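Local coordinates for L-Ribose isomerase (Acinetobacter, PDB 4Q0Q), which probably catalyses the metal-dependent, reversible interconversion of L-ribose and L-ribulose, and here holds alpha-L-ribulofuranose on a cobalt ion, at residues 116-121 with 196-201; 122-127 with 191-196; 137-142 with 178-183. All blocks are in the same frame, centred on the assembly; numbering follows the deposited sequence.

Contact 1. Residues 116-121 with 196-201; sequences PHHHGR and KHLHAF. With CO (cobalt (II) ion), chain B; RUU (alpha-L-ribulofuranose), chain C.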
loop_
_atom_site.group_PDB
_atom_site.type_symbol
_atom_site.label_atom_id
_atom_site.label_comp_id
_atom_site.label_asym_id
_atom_site.label_seq_id
_atom_site.Cartn_x
_atom_site.Cartn_y
_atom_site.Cartn_z
ATOM N N PRO A 116 -27.744 -13.603 -1.207
ATOM C CA PRO A 116 -27.864 -14.812 -2.030
ATOM C C PRO A 116 -28.367 -14.552 -3.445
ATOM O O PRO A 116 -29.400 -13.914 -3.644
ATOM C CB PRO A 116 -28.839 -15.670 -1.231
ATOM C CG PRO A 116 -28.469 -15.349 0.179
ATOM C CD PRO A 116 -28.328 -13.829 0.127
ATOM N N HIS A 117 -27.633 -15.065 -4.427
ATOM C CA HIS A 117 -28.001 -14.896 -5.825
ATOM C C HIS A 117 -27.112 -15.775 -6.683
ATOM O O HIS A 117 -26.131 -16.335 -6.200
ATOM C CB HIS A 117 -27.820 -13.434 -6.263
ATOM C CG HIS A 117 -26.388 -12.985 -6.307
ATOM N ND1 HIS A 117 -25.662 -12.687 -5.173
ATOM C CD2 HIS A 117 -25.540 -12.813 -7.349
ATOM C CE1 HIS A 117 -24.431 -12.350 -5.515
ATOM N NE2 HIS A 117 -24.331 -12.418 -6.830
ATOM N N HIS A 118 -27.466 -15.908 -7.955
ATOM C CA HIS A 118 -26.652 -16.679 -8.873
ATOM C C HIS A 118 -26.712 -15.996 -10.228
ATOM O O HIS A 118 -27.569 -15.149 -10.469
ATOM C CB HIS A 118 -27.126 -18.143 -8.964
ATOM C CG HIS A 118 -28.313 -18.358 -9.851
ATOM N ND1 HIS A 118 -29.611 -18.211 -9.411
ATOM C CD2 HIS A 118 -28.394 -18.700 -11.158
ATOM C CE1 HIS A 118 -30.441 -18.455 -10.409
ATOM N NE2 HIS A 118 -29.728 -18.753 -11.480
ATOM N N HIS A 119 -25.775 -16.343 -11.099
ATOM C CA HIS A 119 -25.728 -15.768 -12.427
ATOM C C HIS A 119 -25.815 -16.910 -13.433
ATOM O O HIS A 119 -25.230 -17.976 -13.226
ATOM C CB HIS A 119 -24.413 -15.013 -12.634
ATOM C CG HIS A 119 -24.133 -13.988 -11.584
ATOM N ND1 HIS A 119 -24.903 -12.855 -11.426
ATOM C CD2 HIS A 119 -23.177 -13.928 -10.629
ATOM C CE1 HIS A 119 -24.431 -12.142 -10.420
ATOM N NE2 HIS A 119 -23.383 -12.770 -9.919
ATOM N N GLY A 120 -26.545 -16.687 -14.518
ATOM C CA GLY A 120 -26.652 -17.717 -15.529
ATOM C C GLY A 120 -25.467 -17.667 -16.475
ATOM O O GLY A 120 -25.049 -18.694 -17.008
ATOM N N ARG A 121 -24.904 -16.475 -16.668
ATOM C CA ARG A 121 -23.783 -16.311 -17.593
ATOM C C ARG A 121 -22.444 -15.931 -16.960
ATOM O O ARG A 121 -21.383 -16.372 -17.414
ATOM C CB ARG A 121 -24.152 -15.253 -18.635
ATOM C CG ARG A 121 -25.558 -15.411 -19.198
ATOM C CD ARG A 121 -25.993 -14.157 -19.940
ATOM N NE ARG A 121 -27.339 -14.270 -20.499
ATOM C CZ ARG A 121 -28.456 -14.349 -19.779
ATOM N NH1 ARG A 121 -28.408 -14.327 -18.452
ATOM N NH2 ARG A 121 -29.628 -14.442 -20.392
ATOM N N LYS A 196 -23.969 -20.021 -12.442
ATOM C CA LYS A 196 -25.027 -20.954 -12.065
ATOM C C LYS A 196 -24.906 -21.516 -10.656
ATOM O O LYS A 196 -25.579 -22.483 -10.310
ATOM C CB LYS A 196 -25.137 -22.094 -13.086
ATOM C CG LYS A 196 -25.613 -21.626 -14.458
ATOM C CD LYS A 196 -25.784 -22.786 -15.427
ATOM C CE LYS A 196 -26.342 -22.315 -16.759
ATOM N NZ LYS A 196 -25.393 -21.427 -17.479
ATOM N N HIS A 197 -24.054 -20.908 -9.836
ATOM C CA HIS A 197 -23.903 -21.340 -8.451
ATOM C C HIS A 197 -24.426 -20.247 -7.547
ATOM O O HIS A 197 -24.081 -19.081 -7.719
ATOM C CB HIS A 197 -22.439 -21.598 -8.105
ATOM C CG HIS A 197 -21.915 -22.893 -8.636
ATOM N ND1 HIS A 197 -22.012 -24.077 -7.935
ATOM C CD2 HIS A 197 -21.329 -23.200 -9.817
ATOM C CE1 HIS A 197 -21.505 -25.058 -8.663
ATOM N NE2 HIS A 197 -21.084 -24.552 -9.808
ATOM N N LEU A 198 -25.267 -20.616 -6.590
ATOM C CA LEU A 198 -25.787 -19.636 -5.653
ATOM C C LEU A 198 -24.637 -19.202 -4.756
ATOM O O LEU A 198 -23.844 -20.031 -4.313
ATOM C CB LEU A 198 -26.889 -20.249 -4.788
ATOM C CG LEU A 198 -28.262 -20.459 -5.424
ATOM C CD1 LEU A 198 -29.118 -21.318 -4.508
ATOM C CD2 LEU A 198 -28.922 -19.112 -5.687
ATOM N N HIS A 199 -24.530 -17.905 -4.502
ATOM C CA HIS A 199 -23.487 -17.406 -3.626
ATOM C C HIS A 199 -23.874 -16.119 -2.913
ATOM O O HIS A 199 -24.746 -15.375 -3.357
ATOM C CB HIS A 199 -22.162 -17.199 -4.383
ATOM C CG HIS A 199 -22.236 -16.204 -5.500
ATOM N ND1 HIS A 199 -22.861 -16.474 -6.698
ATOM C CD2 HIS A 199 -21.761 -14.940 -5.599
ATOM C CE1 HIS A 199 -22.771 -15.419 -7.487
ATOM N NE2 HIS A 199 -22.109 -14.473 -6.845
ATOM N N ALA A 200 -23.216 -15.893 -1.783
ATOM C CA ALA A 200 -23.415 -14.718 -0.954
ATOM C C ALA A 200 -22.163 -14.583 -0.105
ATOM O O ALA A 200 -21.366 -15.518 -0.010
ATOM C CB ALA A 200 -24.638 -14.900 -0.056
ATOM N N PHE A 201 -21.980 -13.415 0.498
ATOM C CA PHE A 201 -20.831 -13.198 1.358
ATOM C C PHE A 201 -21.022 -12.008 2.282
ATOM O O PHE A 201 -21.846 -11.134 2.029
ATOM C CB PHE A 201 -19.543 -13.055 0.526
ATOM C CG PHE A 201 -19.543 -11.905 -0.447
ATOM C CD1 PHE A 201 -19.123 -10.639 -0.050
ATOM C CD2 PHE A 201 -19.898 -12.105 -1.782
ATOM C CE1 PHE A 201 -19.048 -9.590 -0.966
ATOM C CE2 PHE A 201 -19.828 -11.059 -2.709
ATOM C CZ PHE A 201 -19.401 -9.799 -2.299
HETATM CO CO CO B . -22.330 -12.628 -7.991
HETATM C C1 RUU C . -20.713 -10.427 -6.492
HETATM O O1 RUU C . -21.131 -11.761 -6.222
HETATM C C2 RUU C . -21.747 -9.698 -7.319
HETATM O O2 RUU C . -21.999 -10.410 -8.523
HETATM C C3 RUU C . -21.411 -8.251 -7.647
HETATM O O3 RUU C . -20.766 -8.172 -8.907
HETATM C C4 RUU C . -22.802 -7.612 -7.732
HETATM O O4 RUU C . -23.348 -7.859 -9.022
HETATM C C5 RUU C . -23.612 -8.390 -6.701
HETATM O O5 RUU C . -22.965 -9.666 -6.561
HETATM O O HOH W 1 -23.540 -17.710 -10.102
#
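His-117 and His-199 sit opposite each other on neighbouring antiparallel strands and send their imidazoles off the same face of the sheet to one cobalt ion. The two backbones trade N-H...O bonds in both directions, forming a hydrogen-bonded pair, and this fixes the rings' starting points. In each residue CG stands between the backbone N and the carbonyl carbon (chi1 61° in His-199), which leans the ring in toward the partner strand. The rings converge at an oblique angle, planes 57° apart, each with the other's ND1 over one of its faces. Their metal-binding tips are only 3.0 Å apart, His-117 NE2 to His-199 NE2, a closeness explained by the shared cation: it lies 2.3 Å from His-117 NE2 and 2.2 Å from His-199 NE2. His-119 reaches in from beyond the end of its strand, its side chain crossing that of His-199 at about a right angle and bringing CD2 to 3.5 Å from His-199 CE1; its NE2 is 2.2 Å from the metal. The inner nitrogens are held by carbonyls. His-199 ND1 donates a nearly straight bond (3.1 Å, 170°) to His-197 O in the plane of the ring, while His-117 and His-119 use Pro-115 O and Asp-242 O. At the far end of the contact Lys-196 NZ gives a hydrogen to Gly-120 O, 2.8 Å away, and another to Gly-87 O of the second subunit. Imidazole suits this place because one nitrogen can be tethered while the other keeps its lone pair for the metal. The carbonyl acceptors fix the ring rotations and probably strengthen the nitrogens as ligands. With Glu-124 and the sugar's O1 and O2 completing six ligands, the chemistry is consistent with a cation that holds and polarises the substrate oxygens during isomerisation.

Contact 2. Residues 122-127 with 191-196; sequences KTESYE and FVMHRK. With CO (cobalt (II) ion), chain B; RUU (alpha-L-ribulofuranose), chain C.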
loop_
_atom_site.group_PDB
_atom_site.type_symbol
_atom_site.label_atom_id
_atom_site.label_comp_id
_atom_site.label_asym_id
_atom_site.label_seq_id
_atom_site.Cartn_x
_atom_site.Cartn_y
_atom_site.Cartn_z
ATOM N N LYS A 122 -22.499 -15.124 -15.905
ATOM C CA LYS A 122 -21.294 -14.623 -15.245
ATOM C C LYS A 122 -20.561 -15.502 -14.233
ATOM O O LYS A 122 -21.134 -15.944 -13.236
ATOM C CB LYS A 122 -21.612 -13.282 -14.571
ATOM C CG LYS A 122 -20.408 -12.599 -13.927
ATOM C CD LYS A 122 -20.753 -11.213 -13.381
ATOM C CE LYS A 122 -21.054 -11.248 -11.887
ATOM N NZ LYS A 122 -21.503 -9.910 -11.383
ATOM N N THR A 123 -19.278 -15.734 -14.497
ATOM C CA THR A 123 -18.416 -16.477 -13.587
ATOM C C THR A 123 -17.514 -15.407 -12.939
ATOM O O THR A 123 -17.017 -14.508 -13.625
ATOM C CB THR A 123 -17.552 -17.513 -14.343
ATOM O OG1 THR A 123 -18.356 -18.652 -14.675
ATOM C CG2 THR A 123 -16.372 -17.970 -13.482
ATOM N N GLU A 124 -17.332 -15.485 -11.625
ATOM C CA GLU A 124 -16.512 -14.512 -10.912
ATOM C C GLU A 124 -15.385 -15.141 -10.100
ATOM O O GLU A 124 -15.344 -16.357 -9.908
ATOM C CB GLU A 124 -17.391 -13.636 -9.990
ATOM C CG GLU A 124 -18.684 -14.290 -9.514
ATOM C CD GLU A 124 -19.562 -13.389 -8.636
ATOM O OE1 GLU A 124 -19.271 -13.231 -7.431
ATOM O OE2 GLU A 124 -20.551 -12.838 -9.153
ATOM N N SER A 125 -14.455 -14.302 -9.654
ATOM C CA SER A 125 -13.331 -14.742 -8.832
ATOM C C SER A 125 -13.113 -13.661 -7.778
ATOM O O SER A 125 -13.405 -12.494 -8.024
ATOM C CB SER A 125 -12.063 -14.911 -9.672
ATOM O OG SER A 125 -11.579 -13.666 -10.136
ATOM N N TYR A 126 -12.587 -14.046 -6.617
ATOM C CA TYR A 126 -12.360 -13.099 -5.530
ATOM C C TYR A 126 -10.919 -13.003 -5.060
ATOM O O TYR A 126 -10.198 -14.000 -4.983
ATOM C CB TYR A 126 -13.222 -13.452 -4.311
ATOM C CG TYR A 126 -14.649 -13.812 -4.634
ATOM C CD1 TYR A 126 -15.434 -12.983 -5.429
ATOM C CD2 TYR A 126 -15.214 -14.991 -4.146
ATOM C CE1 TYR A 126 -16.753 -13.321 -5.737
ATOM C CE2 TYR A 126 -16.524 -15.339 -4.442
ATOM C CZ TYR A 126 -17.291 -14.500 -5.238
ATOM O OH TYR A 126 -18.591 -14.843 -5.528
ATOM N N GLU A 127 -10.530 -11.778 -4.729
ATOM C CA GLU A 127 -9.212 -11.467 -4.212
ATOM C C GLU A 127 -9.456 -10.496 -3.062
ATOM O O GLU A 127 -9.847 -9.350 -3.292
ATOM C CB GLU A 127 -8.362 -10.788 -5.287
ATOM C CG GLU A 127 -6.978 -10.354 -4.826
ATOM C CD GLU A 127 -6.241 -9.536 -5.882
ATOM O OE1 GLU A 127 -6.335 -9.877 -7.075
ATOM O OE2 GLU A 127 -5.556 -8.561 -5.516
ATOM N N PHE A 191 -10.099 -17.200 -5.680
ATOM C CA PHE A 191 -11.203 -18.133 -5.489
ATOM C C PHE A 191 -12.242 -17.942 -6.595
ATOM O O PHE A 191 -12.766 -16.847 -6.778
ATOM C CB PHE A 191 -11.864 -17.905 -4.125
ATOM C CG PHE A 191 -12.877 -18.957 -3.761
ATOM C CD1 PHE A 191 -12.470 -20.211 -3.312
ATOM C CD2 PHE A 191 -14.241 -18.702 -3.883
ATOM C CE1 PHE A 191 -13.412 -21.198 -2.991
ATOM C CE2 PHE A 191 -15.186 -19.678 -3.565
ATOM C CZ PHE A 191 -14.770 -20.928 -3.119
ATOM N N VAL A 192 -12.550 -19.013 -7.321
ATOM C CA VAL A 192 -13.511 -18.947 -8.421
ATOM C C VAL A 192 -14.956 -19.344 -8.060
ATOM O O VAL A 192 -15.198 -20.356 -7.407
ATOM C CB VAL A 192 -13.022 -19.830 -9.611
ATOM C CG1 VAL A 192 -14.067 -19.876 -10.725
ATOM C CG2 VAL A 192 -11.705 -19.281 -10.151
ATOM N N MET A 193 -15.908 -18.521 -8.483
ATOM C CA MET A 193 -17.326 -18.795 -8.257
ATOM C C MET A 193 -17.933 -18.980 -9.642
ATOM O O MET A 193 -18.237 -18.008 -10.341
ATOM C CB MET A 193 -18.011 -17.630 -7.529
ATOM C CG MET A 193 -19.494 -17.872 -7.191
ATOM S SD MET A 193 -19.808 -19.325 -6.131
ATOM C CE MET A 193 -18.982 -18.855 -4.629
ATOM N N HIS A 194 -18.084 -20.238 -10.049
ATOM C CA HIS A 194 -18.635 -20.540 -11.364
ATOM C C HIS A 194 -20.063 -20.057 -11.515
ATOM O O HIS A 194 -20.817 -19.976 -10.540
ATOM C CB HIS A 194 -18.579 -22.045 -11.639
ATOM C CG HIS A 194 -17.194 -22.566 -11.865
ATOM N ND1 HIS A 194 -16.381 -22.102 -12.879
ATOM C CD2 HIS A 194 -16.474 -23.500 -11.202
ATOM C CE1 HIS A 194 -15.219 -22.728 -12.828
ATOM N NE2 HIS A 194 -15.248 -23.582 -11.821
ATOM N N ARG A 195 -20.415 -19.727 -12.751
ATOM C CA ARG A 195 -21.753 -19.274 -13.083
ATOM C C ARG A 195 -22.723 -20.395 -12.703
ATOM O O ARG A 195 -22.341 -21.564 -12.641
ATOM C CB ARG A 195 -21.846 -18.988 -14.586
ATOM C CG ARG A 195 -21.477 -20.186 -15.460
ATOM C CD ARG A 195 -21.653 -19.876 -16.935
ATOM N NE ARG A 195 -20.694 -18.894 -17.429
ATOM C CZ ARG A 195 -19.498 -19.197 -17.920
ATOM N NH1 ARG A 195 -19.108 -20.462 -17.984
ATOM N NH2 ARG A 195 -18.697 -18.235 -18.362
ATOM N N LYS A 196 -23.969 -20.021 -12.442
ATOM C CA LYS A 196 -25.027 -20.954 -12.065
ATOM C C LYS A 196 -24.906 -21.516 -10.656
ATOM O O LYS A 196 -25.579 -22.483 -10.310
ATOM C CB LYS A 196 -25.137 -22.094 -13.086
ATOM C CG LYS A 196 -25.613 -21.626 -14.458
ATOM C CD LYS A 196 -25.784 -22.786 -15.427
ATOM C CE LYS A 196 -26.342 -22.315 -16.759
ATOM N NZ LYS A 196 -25.393 -21.427 -17.479
HETATM CO CO CO B . -22.330 -12.628 -7.991
HETATM C C1 RUU C . -20.713 -10.427 -6.492
HETATM O O1 RUU C . -21.131 -11.761 -6.222
HETATM C C2 RUU C . -21.747 -9.698 -7.319
HETATM O O2 RUU C . -21.999 -10.410 -8.523
HETATM C C3 RUU C . -21.411 -8.251 -7.647
HETATM O O3 RUU C . -20.766 -8.172 -8.907
HETATM C C4 RUU C . -22.802 -7.612 -7.732
HETATM O O4 RUU C . -23.348 -7.859 -9.022
HETATM C C5 RUU C . -23.612 -8.390 -6.701
HETATM O O5 RUU C . -22.965 -9.666 -6.561
HETATM O O HOH W 2 -20.942 -16.739 -10.622
HETATM O O HOH W 3 -17.335 -21.026 -15.230
#
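Glu-124 pairs with Met-193 and Tyr-126 with Phe-191 as antiparallel hydrogen-bonded pairs, with Ser-125 and Val-192 a non-hydrogen-bonded pair between them; the axes of the two short strand segments approach to 4.5 Å, their N-to-C directions 151° apart. Met-193 N to Glu-124 O is the shortest rung, 2.7 Å. Glu-124, Tyr-126, Phe-191 and Met-193 share one face. Glu-124 and Met-193 lie side by side there, and the extended glutamate carries OE2 to 2.1 Å from the cobalt. Its other oxygen, OE1, accepts a hydrogen from Tyr-126 OH (2.6 Å), 31° out of the carboxylate plane, which helps set the carboxylate's rotation. That same hydroxyl rests 3.5 Å from Met-193 CB, and Tyr-126 CD2 meets Phe-191 at the edge of its ring. Beyond the strands, Thr-123 OG1 accepts the backbone N-H of Arg-195 (3.0 Å) and sits centrally over one face of its guanidinium, whose nitrogens are engaged by Arg-121 O and by carbonyls of the second subunit. Lys-122, long enough to reach the sugar, donates from NZ to O2 and O3. A glutamate ligand on such a strand, following His-117 and His-119, is the HXHX4E pattern of the cupin metal site.

Contact 3. Residues 137-142 with 178-183; sequences YSPTPS and LTSYVR. With RUU (alpha-L-ribulofuranose), chain I.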
loop_
_atom_site.group_PDB
_atom_site.type_symbol
_atom_site.label_atom_id
_atom_site.label_comp_id
_atom_site.label_asym_id
_atom_site.label_seq_id
_atom_site.Cartn_x
_atom_site.Cartn_y
_atom_site.Cartn_z
ATOM N N TYR A 137 -22.017 -20.542 -0.200
ATOM C CA TYR A 137 -22.423 -20.932 -1.544
ATOM C C TYR A 137 -22.883 -22.381 -1.675
ATOM O O TYR A 137 -22.644 -23.206 -0.802
ATOM C CB TYR A 137 -21.269 -20.704 -2.524
ATOM C CG TYR A 137 -20.092 -21.630 -2.291
ATOM C CD1 TYR A 137 -19.179 -21.386 -1.267
ATOM C CD2 TYR A 137 -19.905 -22.765 -3.086
ATOM C CE1 TYR A 137 -18.107 -22.241 -1.039
ATOM C CE2 TYR A 137 -18.837 -23.632 -2.866
ATOM C CZ TYR A 137 -17.944 -23.363 -1.843
ATOM O OH TYR A 137 -16.885 -24.210 -1.614
ATOM N N SER A 138 -23.544 -22.668 -2.792
ATOM C CA SER A 138 -24.014 -24.011 -3.090
ATOM C C SER A 138 -22.984 -24.652 -4.010
ATOM O O SER A 138 -22.723 -24.144 -5.098
ATOM C CB SER A 138 -25.360 -23.975 -3.817
ATOM O OG SER A 138 -25.692 -25.271 -4.306
ATOM N N PRO A 139 -22.384 -25.771 -3.581
ATOM C CA PRO A 139 -21.381 -26.472 -4.387
ATOM C C PRO A 139 -22.051 -27.095 -5.604
ATOM O O PRO A 139 -21.390 -27.505 -6.559
ATOM C CB PRO A 139 -20.838 -27.515 -3.420
ATOM C CG PRO A 139 -22.054 -27.860 -2.613
ATOM C CD PRO A 139 -22.651 -26.499 -2.328
ATOM N N THR A 140 -23.377 -27.148 -5.563
ATOM C CA THR A 140 -24.151 -27.709 -6.656
ATOM C C THR A 140 -24.628 -26.603 -7.585
ATOM O O THR A 140 -25.213 -25.613 -7.144
ATOM C CB THR A 140 -25.411 -28.450 -6.148
ATOM O OG1 THR A 140 -25.083 -29.272 -5.017
ATOM C CG2 THR A 140 -25.975 -29.312 -7.252
ATOM N N PRO A 141 -24.378 -26.747 -8.890
ATOM C CA PRO A 141 -24.841 -25.692 -9.794
ATOM C C PRO A 141 -26.321 -25.896 -10.107
ATOM O O PRO A 141 -26.862 -26.983 -9.895
ATOM C CB PRO A 141 -23.964 -25.890 -11.025
ATOM C CG PRO A 141 -23.777 -27.375 -11.056
ATOM C CD PRO A 141 -23.498 -27.699 -9.594
ATOM N N SER A 142 -26.981 -24.852 -10.592
ATOM C CA SER A 142 -28.380 -24.976 -10.960
ATOM C C SER A 142 -28.388 -25.522 -12.387
ATOM O O SER A 142 -27.363 -25.506 -13.073
ATOM C CB SER A 142 -29.067 -23.614 -10.922
ATOM O OG SER A 142 -28.513 -22.755 -11.897
ATOM N N LEU A 178 -27.270 -22.320 0.326
ATOM C CA LEU A 178 -25.847 -21.977 0.293
ATOM C C LEU A 178 -25.177 -22.628 1.497
ATOM O O LEU A 178 -24.775 -21.955 2.451
ATOM C CB LEU A 178 -25.672 -20.453 0.331
ATOM C CG LEU A 178 -26.259 -19.669 -0.852
ATOM C CD1 LEU A 178 -27.788 -19.777 -0.871
ATOM C CD2 LEU A 178 -25.844 -18.210 -0.743
ATOM N N THR A 179 -25.050 -23.952 1.423
ATOM C CA THR A 179 -24.496 -24.765 2.496
ATOM C C THR A 179 -22.982 -24.755 2.673
ATOM O O THR A 179 -22.491 -24.993 3.776
ATOM C CB THR A 179 -24.945 -26.235 2.330
ATOM O OG1 THR A 179 -24.313 -26.801 1.174
ATOM C CG2 THR A 179 -26.453 -26.309 2.154
ATOM N N SER A 180 -22.238 -24.508 1.596
ATOM C CA SER A 180 -20.785 -24.480 1.694
ATOM C C SER A 180 -20.276 -23.123 2.148
ATOM O O SER A 180 -20.821 -22.075 1.777
ATOM C CB SER A 180 -20.147 -24.845 0.357
ATOM O OG SER A 180 -20.317 -26.222 0.087
ATOM N N TYR A 181 -19.215 -23.159 2.947
ATOM C CA TYR A 181 -18.605 -21.961 3.509
ATOM C C TYR A 181 -17.100 -21.961 3.306
ATOM O O TYR A 181 -16.457 -23.005 3.379
ATOM C CB TYR A 181 -18.913 -21.906 5.010
ATOM C CG TYR A 181 -18.069 -20.945 5.826
ATOM C CD1 TYR A 181 -18.462 -19.618 6.013
ATOM C CD2 TYR A 181 -16.894 -21.374 6.447
ATOM C CE1 TYR A 181 -17.713 -18.747 6.807
ATOM C CE2 TYR A 181 -16.136 -20.515 7.234
ATOM C CZ TYR A 181 -16.551 -19.207 7.415
ATOM O OH TYR A 181 -15.823 -18.372 8.228
ATOM N N VAL A 182 -16.551 -20.779 3.051
ATOM C CA VAL A 182 -15.114 -20.610 2.904
ATOM C C VAL A 182 -14.778 -19.194 3.353
ATOM O O VAL A 182 -15.459 -18.236 2.982
ATOM C CB VAL A 182 -14.631 -20.827 1.443
ATOM C CG1 VAL A 182 -15.196 -19.765 0.522
ATOM C CG2 VAL A 182 -13.122 -20.797 1.397
ATOM N N ARG A 183 -13.753 -19.075 4.188
ATOM C CA ARG A 183 -13.311 -17.781 4.680
ATOM C C ARG A 183 -12.044 -17.440 3.907
ATOM O O ARG A 183 -11.064 -18.181 3.961
ATOM C CB ARG A 183 -13.023 -17.858 6.179
ATOM C CG ARG A 183 -12.585 -16.547 6.790
ATOM C CD ARG A 183 -13.126 -16.405 8.203
ATOM N NE ARG A 183 -12.711 -15.154 8.829
ATOM C CZ ARG A 183 -13.223 -14.681 9.961
ATOM N NH1 ARG A 183 -14.180 -15.355 10.589
ATOM N NH2 ARG A 183 -12.766 -13.548 10.475
HETATM C C1 RUU I . -30.832 -27.934 -7.658
HETATM O O1 RUU I . -30.203 -29.155 -7.295
HETATM C C2 RUU I . -30.532 -26.829 -6.656
HETATM O O2 RUU I . -31.540 -26.788 -5.658
HETATM C C3 RUU I . -30.387 -25.455 -7.305
HETATM O O3 RUU I . -31.260 -24.531 -6.669
HETATM C C4 RUU I . -28.938 -25.030 -7.062
HETATM O O4 RUU I . -28.917 -23.905 -6.198
HETATM C C5 RUU I . -28.258 -26.210 -6.378
HETATM O O5 RUU I . -29.284 -27.146 -6.020
#
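Tyr-137 and Ser-180 form an antiparallel hydrogen-bonded pair, with both backbone bonds at 2.8 Å, Tyr-137 N to Ser-180 O and Ser-180 N to Tyr-137 O. From there the tyrosine can be followed outward. Its CB packs against Leu-198 O, just before strand 199-202, and against the Met-193 methyl from the other sheet. With chi1 at 68° the ring swings back over the partner strand instead of standing clear of it. CD1 comes to 3.5 Å from Ser-180 O, and CE1 continues along the strand to Val-182 CG1, 4.1 Å away. The face of the ring is taken by Ser-180 CB, a CH-pi contact 3.6 Å from the centroid and 16° off the normal; CZ makes its closest carbon approach, 3.4 Å. A residue as small as serine lets the ring lie down this closely. At the tip, OH is bonded to Pro-156 O, so the buried phenol does not lack a polar partner. Ser-180 OG turns the other way, to Pro-139 CD at 3.4 Å, where the chain leaves the sheet. Bridging that proline, Ser-138 OG donates to Thr-140 O, and this loop borders a second ribulofuranose, well away from the metal. Because Thr-179 and Ser-180 both face Tyr-137, the pairing is a classic beta bulge, placed where strand 180-185 begins along the edge of the five-stranded sheet.

The chain enters the first segments of contacts 1, 2 and 3 in that order, then returns through the second segments in reverse, so the three pairings enclose one another. The centre of contact 1 lies about 9 Å from those of contacts 2 and 3, which are about 12 Å apart. Contacts 1 and 3 belong to the five-stranded sheet, where strand 132-137 lies between 180-185 and 199-202; contact 2 pairs the last two strands of the six-stranded sheet as counted within the chain. Contacts 1 and 2 share Lys-196 and the cobalt, uniting ligands from both sheets in one cupin-type barrel. Contact 3 is tied in by Ser-138 O to His-197 ND1, behind the metal site.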